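Local coordinates for putative major capsid protein (Cafeteriavirus-dependent mavirus, PDB 6G44) that probably builds the capsid shell of the marine virophage mavirus, its double jelly-roll subunits assembling in threes, at residues R176-P188 against T194-L206. Sequence-based numbering, arbitrary orientation.
Sequences RGLGCNYAYYIHP and TSVKIDFVVDEAL
Asp-199 OD1 is gripped twice: His-187 NE2 donates to it at 2.8 Å across an antiparallel beta hairpin, and Thr-80 of strand 74-84, on the other flank, is also hydrogen-bonded to it. This hairpin, 183-186 with 195-205, puts the short strand 183-186 beside strand 195-205 in a jelly-roll sheet of the capsid protein. The imidazole stands steeply to the carboxylate, planes 76° apart, and NE2 reaches OD1 from above the carboxylate plane. One imidazole face is covered by Lys-197 CB, a CH-pi contact 3.7 Å from the ring centroid, so a flat ring suits this place, held at edge and face together.

Between the strands, Tyr-185 and Asp-199, an antiparallel hydrogen-bonded pair, exchange backbone hydrogen bonds, Asp-199 N to Tyr-185 O (2.8 Å) and Tyr-185 N to Asp-199 O (2.9 Å). One water bridges Ala-183 N and Val-201 O; a second links Lys-197 N and His-187 O.

The face carrying Tyr-184, Ile-186, Ile-198 and Phe-200 is largely apolar. Branched Ile-186 and Ile-198 lie side by side, and Phe-200 is buried against the loop leading into strand 183-186. With CG between its backbone N and carbonyl carbon (chi1 55°), Tyr-182 lays its ring alongside Phe-200, the planes 41° apart, while its hydroxyl donates to Arg-176 O, closing the loop on itself. Tyr-184 OH is hydrogen-bonded to Gly-401 N of the second subunit. Leu-178 crosses Phe-200 at about a right angle, CD2 lying 3.8 Å from Phe-200 CE1.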
ATOM      1  N   ARG C 176      16.695  -3.181   3.565  1.00  9.79           N
ATOM      2  CA  ARG C 176      18.020  -2.747   3.084  1.00 10.09           C
ATOM      3  C   ARG C 176      19.049  -3.870   3.219  1.00  9.77           C
ATOM      4  O   ARG C 176      20.272  -3.618   3.191  1.00 10.15           O
ATOM      5  CB  ARG C 176      18.479  -1.523   3.875  1.00 10.15           C
ATOM      6  CG  ARG C 176      17.490  -0.367   3.904  1.00 10.32           C
ATOM      7  CD  ARG C 176      18.086   0.953   4.412  1.00 10.60           C
ATOM      8  NE  ARG C 176      18.748   0.820   5.722  1.00 10.32           N
ATOM      9  CZ  ARG C 176      18.201   1.062   6.920  1.00 10.58           C
ATOM     10  NH1 ARG C 176      16.929   1.444   7.053  1.00 10.29           N
ATOM     11  NH2 ARG C 176      18.918   0.862   8.015  1.00 10.62           N
ATOM     12  N   GLY C 177      18.552  -5.099   3.323  1.00  9.87           N
ATOM     13  CA  GLY C 177      19.387  -6.262   3.599  1.00 10.37           C
ATOM     14  C   GLY C 177      19.861  -6.933   2.341  1.00  9.67           C
ATOM     15  O   GLY C 177      19.564  -6.502   1.220  1.00  9.85           O
ATOM     16  N   LEU C 178      20.572  -8.034   2.542  1.00 10.57           N
ATOM     17  CA  LEU C 178      21.150  -8.776   1.423  1.00 11.09           C
ATOM     18  C   LEU C 178      20.074  -9.559   0.693  1.00 11.43           C
ATOM     19  O   LEU C 178      19.029  -9.889   1.270  1.00 12.48           O
ATOM     20  CB  LEU C 178      22.238  -9.711   1.927  1.00 11.55           C
ATOM     21  CG  LEU C 178      23.338  -9.040   2.756  1.00 11.72           C
ATOM     22  CD1 LEU C 178      24.310 -10.094   3.290  1.00 12.53           C
ATOM     23  CD2 LEU C 178      24.028  -7.935   1.988  1.00 12.01           C
ATOM     24  N   GLY C 179      20.284  -9.837  -0.581  1.00 11.48           N
ATOM     25  CA  GLY C 179      19.410 -10.765  -1.284  1.00 11.50           C
ATOM     26  C   GLY C 179      17.992 -10.248  -1.476  1.00 11.44           C
ATOM     27  O   GLY C 179      17.062 -11.028  -1.507  1.00 11.69           O
ATOM     28  N   CYS C 180      17.820  -8.938  -1.583  1.00 10.88           N
ATOM     29  CA  CYS C 180      16.459  -8.366  -1.701  1.00 10.82           C
ATOM     30  C   CYS C 180      16.363  -7.362  -2.857  1.00 10.30           C
ATOM     31  O   CYS C 180      15.808  -7.704  -3.909  1.00 11.24           O
ATOM     32  CB  CYS C 180      15.996  -7.771  -0.379  1.00 11.13           C
ATOM     33  SG  CYS C 180      14.200  -7.428  -0.389  1.00 11.43           S
ATOM     34  N   ASN C 181      16.905  -6.164  -2.689  1.00  9.76           N
ATOM     35  CA  ASN C 181      16.808  -5.120  -3.718  1.00  9.54           C
ATOM     36  C   ASN C 181      18.092  -4.823  -4.492  1.00  9.62           C
ATOM     37  O   ASN C 181      18.026  -4.208  -5.548  1.00 10.87           O
ATOM     38  CB  ASN C 181      16.310  -3.827  -3.094  1.00  9.40           C
ATOM     39  CG  ASN C 181      14.973  -4.003  -2.427  1.00 10.18           C
ATOM     40  OD1 ASN C 181      14.096  -4.682  -2.990  1.00 11.55           O
ATOM     41  ND2 ASN C 181      14.789  -3.430  -1.243  1.00 10.79           N
ATOM     42  N   TYR C 182      19.251  -5.256  -3.971  1.00  9.83           N
ATOM     43  CA  TYR C 182      20.549  -4.995  -4.644  1.00  9.76           C
ATOM     44  C   TYR C 182      21.382  -6.261  -4.716  1.00 10.00           C
ATOM     45  O   TYR C 182      21.264  -7.174  -3.887  1.00 10.43           O
ATOM     46  CB  TYR C 182      21.326  -3.864  -3.944  1.00  9.84           C
ATOM     47  CG  TYR C 182      21.558  -4.086  -2.471  1.00 10.28           C
ATOM     48  CD1 TYR C 182      22.605  -4.852  -2.015  1.00 10.33           C
ATOM     49  CD2 TYR C 182      20.694  -3.536  -1.505  1.00 10.25           C
ATOM     50  CE1 TYR C 182      22.805  -5.095  -0.674  1.00 10.68           C
ATOM     51  CE2 TYR C 182      20.894  -3.766  -0.147  1.00 10.35           C
ATOM     52  CZ  TYR C 182      21.969  -4.545   0.270  1.00 10.44           C
ATOM     53  OH  TYR C 182      22.223  -4.803   1.601  1.00 11.15           O
ATOM     54  N   ALA C 183      22.264  -6.274  -5.725  1.00 10.64           N
ATOM     55  CA  ALA C 183      23.194  -7.378  -5.930  1.00 10.81           C
ATOM     56  C   ALA C 183      24.280  -7.390  -4.865  1.00 10.53           C
ATOM     57  O   ALA C 183      24.742  -6.349  -4.408  1.00 11.91           O
ATOM     58  CB  ALA C 183      23.832  -7.268  -7.294  1.00 11.45           C
ATOM     59  N   TYR C 184      24.679  -8.584  -4.483  1.00 10.92           N
ATOM     60  CA  TYR C 184      25.663  -8.747  -3.414  1.00 11.12           C
ATOM     61  C   TYR C 184      26.319 -10.121  -3.583  1.00 11.82           C
ATOM     62  O   TYR C 184      25.776 -11.028  -4.217  1.00 11.79           O
ATOM     63  CB  TYR C 184      25.004  -8.612  -1.978  1.00 11.26           C
ATOM     64  CG  TYR C 184      24.329  -9.910  -1.639  1.00 11.72           C
ATOM     65  CD1 TYR C 184      23.206 -10.329  -2.346  1.00 12.24           C
ATOM     66  CD2 TYR C 184      24.889 -10.811  -0.725  1.00 11.79           C
ATOM     67  CE1 TYR C 184      22.652 -11.575  -2.143  1.00 12.70           C
ATOM     68  CE2 TYR C 184      24.322 -12.048  -0.502  1.00 12.33           C
ATOM     69  CZ  TYR C 184      23.206 -12.441  -1.225  1.00 12.48           C
ATOM     70  OH  TYR C 184      22.689 -13.718  -1.058  1.00 13.47           O
ATOM     71  N   TYR C 185      27.470 -10.289  -2.932  1.00 12.32           N
ATOM     72  CA  TYR C 185      28.101 -11.610  -2.825  1.00 13.24           C
ATOM     73  C   TYR C 185      28.930 -11.695  -1.560  1.00 13.50           C
ATOM     74  O   TYR C 185      29.848 -10.897  -1.387  1.00 13.33           O
ATOM     75  CB  TYR C 185      28.995 -11.908  -4.022  1.00 13.89           C
ATOM     76  CG  TYR C 185      29.667 -13.271  -3.893  1.00 14.95           C
ATOM     77  CD1 TYR C 185      28.908 -14.430  -3.882  1.00 16.57           C
ATOM     78  CD2 TYR C 185      31.047 -13.372  -3.738  1.00 16.44           C
ATOM     79  CE1 TYR C 185      29.505 -15.675  -3.754  1.00 18.06           C
ATOM     80  CE2 TYR C 185      31.656 -14.621  -3.603  1.00 18.26           C
ATOM     81  CZ  TYR C 185      30.873 -15.754  -3.604  1.00 18.11           C
ATOM     82  OH  TYR C 185      31.439 -17.019  -3.446  1.00 22.42           O
ATOM     83  N   ILE C 186      28.619 -12.659  -0.709  1.00 14.82           N
ATOM     84  CA  ILE C 186      29.398 -12.932   0.516  1.00 15.74           C
ATOM     85  C   ILE C 186      30.491 -13.935   0.187  1.00 15.85           C
ATOM     86  O   ILE C 186      30.212 -15.045  -0.282  1.00 16.33           O
ATOM     87  CB  ILE C 186      28.517 -13.507   1.636  1.00 17.75           C
ATOM     88  CG1 ILE C 186      27.384 -12.530   1.972  1.00 18.91           C
ATOM     89  CG2 ILE C 186      29.347 -13.776   2.885  1.00 18.82           C
ATOM     90  CD1 ILE C 186      26.246 -13.155   2.746  1.00 20.99           C
ATOM     91  N   HIS C 187      31.740 -13.540   0.449  1.00 15.42           N
ATOM     92  CA  HIS C 187      32.865 -14.436   0.211  1.00 16.19           C
ATOM     93  C   HIS C 187      32.799 -15.558   1.235  1.00 17.21           C
ATOM     94  O   HIS C 187      32.333 -15.366   2.365  1.00 16.93           O
ATOM     95  CB  HIS C 187      34.179 -13.691   0.369  1.00 15.98           C
ATOM     96  CG  HIS C 187      34.398 -12.556  -0.596  1.00 16.68           C
ATOM     97  ND1 HIS C 187      35.667 -12.124  -0.925  1.00 17.55           N
ATOM     98  CD2 HIS C 187      33.545 -11.714  -1.233  1.00 16.32           C
ATOM     99  CE1 HIS C 187      35.585 -11.094  -1.745  1.00 17.50           C
ATOM    100  NE2 HIS C 187      34.304 -10.822  -1.950  1.00 16.75           N
ATOM    101  N   PRO C 188      33.283 -16.756   0.872  1.00 18.72           N
ATOM    102  CA  PRO C 188      33.330 -17.854   1.838  1.00 19.18           C
ATOM    103  C   PRO C 188      34.041 -17.482   3.147  1.00 18.39           C
ATOM    104  O   PRO C 188      35.057 -16.776   3.131  1.00 20.61           O
ATOM    105  CB  PRO C 188      34.125 -18.930   1.076  1.00 20.04           C
ATOM    106  CG  PRO C 188      33.735 -18.690  -0.351  1.00 20.18           C
ATOM    107  CD  PRO C 188      33.750 -17.191  -0.460  1.00 20.17           C
ATOM    108  N   THR C 194      36.659 -14.091  12.119  1.00 19.02           N
ATOM    109  CA  THR C 194      36.099 -12.963  12.844  1.00 18.86           C
ATOM    110  C   THR C 194      35.851 -11.774  11.891  1.00 17.91           C
ATOM    111  O   THR C 194      35.676 -10.636  12.313  1.00 17.46           O
ATOM    112  CB  THR C 194      37.023 -12.519  13.984  1.00 19.80           C
ATOM    113  OG1 THR C 194      38.319 -12.225  13.458  1.00 19.97           O
ATOM    114  CG2 THR C 194      37.120 -13.634  15.042  1.00 20.21           C
ATOM    115  N   SER C 195      35.856 -12.066  10.599  1.00 18.89           N
ATOM    116  CA  SER C 195      35.625 -11.057   9.579  1.00 17.85           C
ATOM    117  C   SER C 195      34.850 -11.644   8.419  1.00 17.92           C
ATOM    118  O   SER C 195      34.808 -12.856   8.230  1.00 19.20           O
ATOM    119  CB  SER C 195      36.938 -10.473   9.096  1.00 19.75           C
ATOM    120  OG  SER C 195      37.759 -11.474   8.509  1.00 22.42           O
ATOM    121  N   VAL C 196      34.241 -10.759   7.626  1.00 16.04           N
ATOM    122  CA  VAL C 196      33.521 -11.167   6.431  0.50 15.34           C
ATOM    123  C   VAL C 196      33.803 -10.156   5.315  1.00 15.18           C
ATOM    124  O   VAL C 196      34.001  -8.982   5.597  1.00 14.63           O
ATOM    125  CB  VAL C 196      32.006 -11.320   6.743  0.50 15.16           C
ATOM    126  CG1 VAL C 196      31.342  -9.982   7.025  0.50 14.84           C
ATOM    127  CG2 VAL C 196      31.273 -12.052   5.633  0.50 14.36           C
ATOM    128  N   LYS C 197      33.837 -10.639   4.071  1.00 15.60           N
ATOM    129  CA  LYS C 197      33.944  -9.760   2.909  1.00 14.76           C
ATOM    130  C   LYS C 197      32.666  -9.914   2.099  1.00 14.01           C
ATOM    131  O   LYS C 197      32.257 -11.024   1.804  1.00 14.72           O
ATOM    132  CB  LYS C 197      35.165 -10.083   2.038  1.00 17.25           C
ATOM    133  CG  LYS C 197      36.461  -9.552   2.604  1.00 19.70           C
ATOM    134  CD  LYS C 197      37.637  -9.907   1.697  1.00 21.45           C
ATOM    135  CE  LYS C 197      38.937  -9.324   2.224  1.00 25.24           C
ATOM    136  NZ  LYS C 197      40.014  -9.519   1.206  1.00 26.66           N
ATOM    137  N   ILE C 198      32.083  -8.779   1.746  1.00 13.16           N
ATOM    138  CA  ILE C 198      30.841  -8.742   0.956  1.00 13.24           C
ATOM    139  C   ILE C 198      31.025  -7.771  -0.219  1.00 12.08           C
ATOM    140  O   ILE C 198      31.410  -6.607  -0.025  1.00 12.46           O
ATOM    141  CB  ILE C 198      29.625  -8.294   1.807  1.00 14.30           C
ATOM    142  CG1 ILE C 198      29.547  -9.137   3.068  1.00 15.29           C
ATOM    143  CG2 ILE C 198      28.332  -8.394   0.980  1.00 13.95           C
ATOM    144  CD1 ILE C 198      28.513  -8.697   4.070  1.00 15.86           C
ATOM    145  N   ASP C 199      30.730  -8.243  -1.419  1.00 12.07           N
ATOM    146  CA  ASP C 199      30.667  -7.410  -2.609  1.00 12.66           C
ATOM    147  C   ASP C 199      29.256  -6.824  -2.688  1.00 13.01           C
ATOM    148  O   ASP C 199      28.264  -7.537  -2.455  1.00 13.91           O
ATOM    149  CB  ASP C 199      30.917  -8.216  -3.883  1.00 13.10           C
ATOM    150  CG  ASP C 199      32.230  -8.983  -3.863  1.00 14.28           C
ATOM    151  OD1 ASP C 199      33.164  -8.581  -3.121  1.00 15.36           O
ATOM    152  OD2 ASP C 199      32.315 -10.000  -4.587  1.00 16.19           O
ATOM    153  N   PHE C 200      29.173  -5.552  -3.009  1.00 12.83           N
ATOM    154  CA  PHE C 200      27.894  -4.830  -3.207  1.00 12.33           C
ATOM    155  C   PHE C 200      27.877  -4.134  -4.565  1.00 12.65           C
ATOM    156  O   PHE C 200      28.916  -3.648  -5.043  1.00 12.12           O
ATOM    157  CB  PHE C 200      27.723  -3.733  -2.167  1.00 12.50           C
ATOM    158  CG  PHE C 200      27.532  -4.211  -0.757  1.00 12.75           C
ATOM    159  CD1 PHE C 200      26.267  -4.444  -0.267  1.00 12.45           C
ATOM    160  CD2 PHE C 200      28.614  -4.383   0.098  1.00 13.09           C
ATOM    161  CE1 PHE C 200      26.080  -4.835   1.022  1.00 12.52           C
ATOM    162  CE2 PHE C 200      28.436  -4.810   1.396  1.00 13.10           C
ATOM    163  CZ  PHE C 200      27.154  -5.012   1.879  1.00 12.80           C
ATOM    164  N   VAL C 201      26.690  -4.017  -5.158  1.00 12.65           N
ATOM    165  CA  VAL C 201      26.442  -3.167  -6.322  1.00 12.77           C
ATOM    166  C   VAL C 201      25.154  -2.403  -6.026  1.00 12.74           C
ATOM    167  O   VAL C 201      24.133  -3.042  -5.709  1.00 13.04           O
ATOM    168  CB  VAL C 201      26.269  -3.940  -7.625  1.00 13.80           C
ATOM    169  CG1 VAL C 201      26.098  -2.992  -8.783  1.00 14.60           C
ATOM    170  CG2 VAL C 201      27.455  -4.841  -7.894  1.00 15.17           C
ATOM    171  N   VAL C 202      25.192  -1.095  -6.126  1.00 12.21           N
ATOM    172  CA  VAL C 202      23.992  -0.235  -5.894  1.00 12.93           C
ATOM    173  C   VAL C 202      23.868   0.761  -7.030  1.00 12.83           C
ATOM    174  O   VAL C 202      24.860   1.446  -7.354  1.00 12.47           O
ATOM    175  CB  VAL C 202      24.092   0.538  -4.566  1.00 14.27           C
ATOM    176  CG1 VAL C 202      22.938   1.526  -4.397  1.00 15.00           C
ATOM    177  CG2 VAL C 202      24.162  -0.442  -3.409  1.00 15.85           C
ATOM    178  N   ASP C 203      22.666   0.888  -7.602  1.00 12.18           N
ATOM    179  CA  ASP C 203      22.352   1.828  -8.704  1.00 12.97           C
ATOM    180  C   ASP C 203      21.279   2.774  -8.143  1.00 12.92           C
ATOM    181  O   ASP C 203      20.114   2.359  -8.011  1.00 13.95           O
ATOM    182  CB  ASP C 203      21.851   1.028  -9.924  1.00 14.13           C
ATOM    183  CG  ASP C 203      21.519   1.871 -11.147  1.00 15.63           C
ATOM    184  OD1 ASP C 203      21.234   3.067 -11.005  1.00 16.43           O
ATOM    185  OD2 ASP C 203      21.512   1.305 -12.294  1.00 17.97           O
ATOM    186  N   GLU C 204      21.652   4.007  -7.839  1.00 11.28           N
ATOM    187  CA  GLU C 204      20.805   4.979  -7.119  1.00 11.15           C
ATOM    188  C   GLU C 204      20.762   6.314  -7.885  1.00 10.83           C
ATOM    189  O   GLU C 204      21.786   6.776  -8.410  1.00 11.26           O
ATOM    190  CB  GLU C 204      21.385   5.171  -5.710  1.00 11.94           C
ATOM    191  CG  GLU C 204      20.636   6.135  -4.804  1.00 11.55           C
ATOM    192  CD  GLU C 204      21.059   6.039  -3.346  1.00 11.31           C
ATOM    193  OE1 GLU C 204      21.269   4.901  -2.860  1.00 12.87           O
ATOM    194  OE2 GLU C 204      21.181   7.108  -2.692  1.00 11.73           O
ATOM    195  N   ALA C 205      19.585   6.934  -8.002  1.00 10.27           N
ATOM    196  CA  ALA C 205      19.457   8.234  -8.632  1.00 10.72           C
ATOM    197  C   ALA C 205      20.261   9.277  -7.861  1.00 10.93           C
ATOM    198  O   ALA C 205      20.208   9.306  -6.617  1.00 10.93           O
ATOM    199  CB  ALA C 205      17.995   8.647  -8.697  1.00 11.31           C
ATOM    200  N   LEU C 206      20.993  10.134  -8.575  1.00 10.76           N
ATOM    201  CA  LEU C 206      21.683  11.247  -7.926  1.00 11.46           C
ATOM    202  C   LEU C 206      20.706  12.345  -7.538  1.00 11.17           C
ATOM    203  O   LEU C 206      19.967  12.819  -8.409  1.00 11.33           O
ATOM    204  CB  LEU C 206      22.722  11.829  -8.884  1.00 11.98           C
ATOM    205  CG  LEU C 206      23.530  13.023  -8.379  1.00 12.26           C
ATOM    206  CD1 LEU C 206      24.274  12.749  -7.093  1.00 12.97           C
ATOM    207  CD2 LEU C 206      24.509  13.459  -9.474  1.00 13.15           C
TER
HETATM  208  O   HOH W   1      22.190  -3.884  -7.409  1.00 13.63           O
HETATM  209  O   HOH W   2      33.682 -13.504   3.929  1.00 20.99           O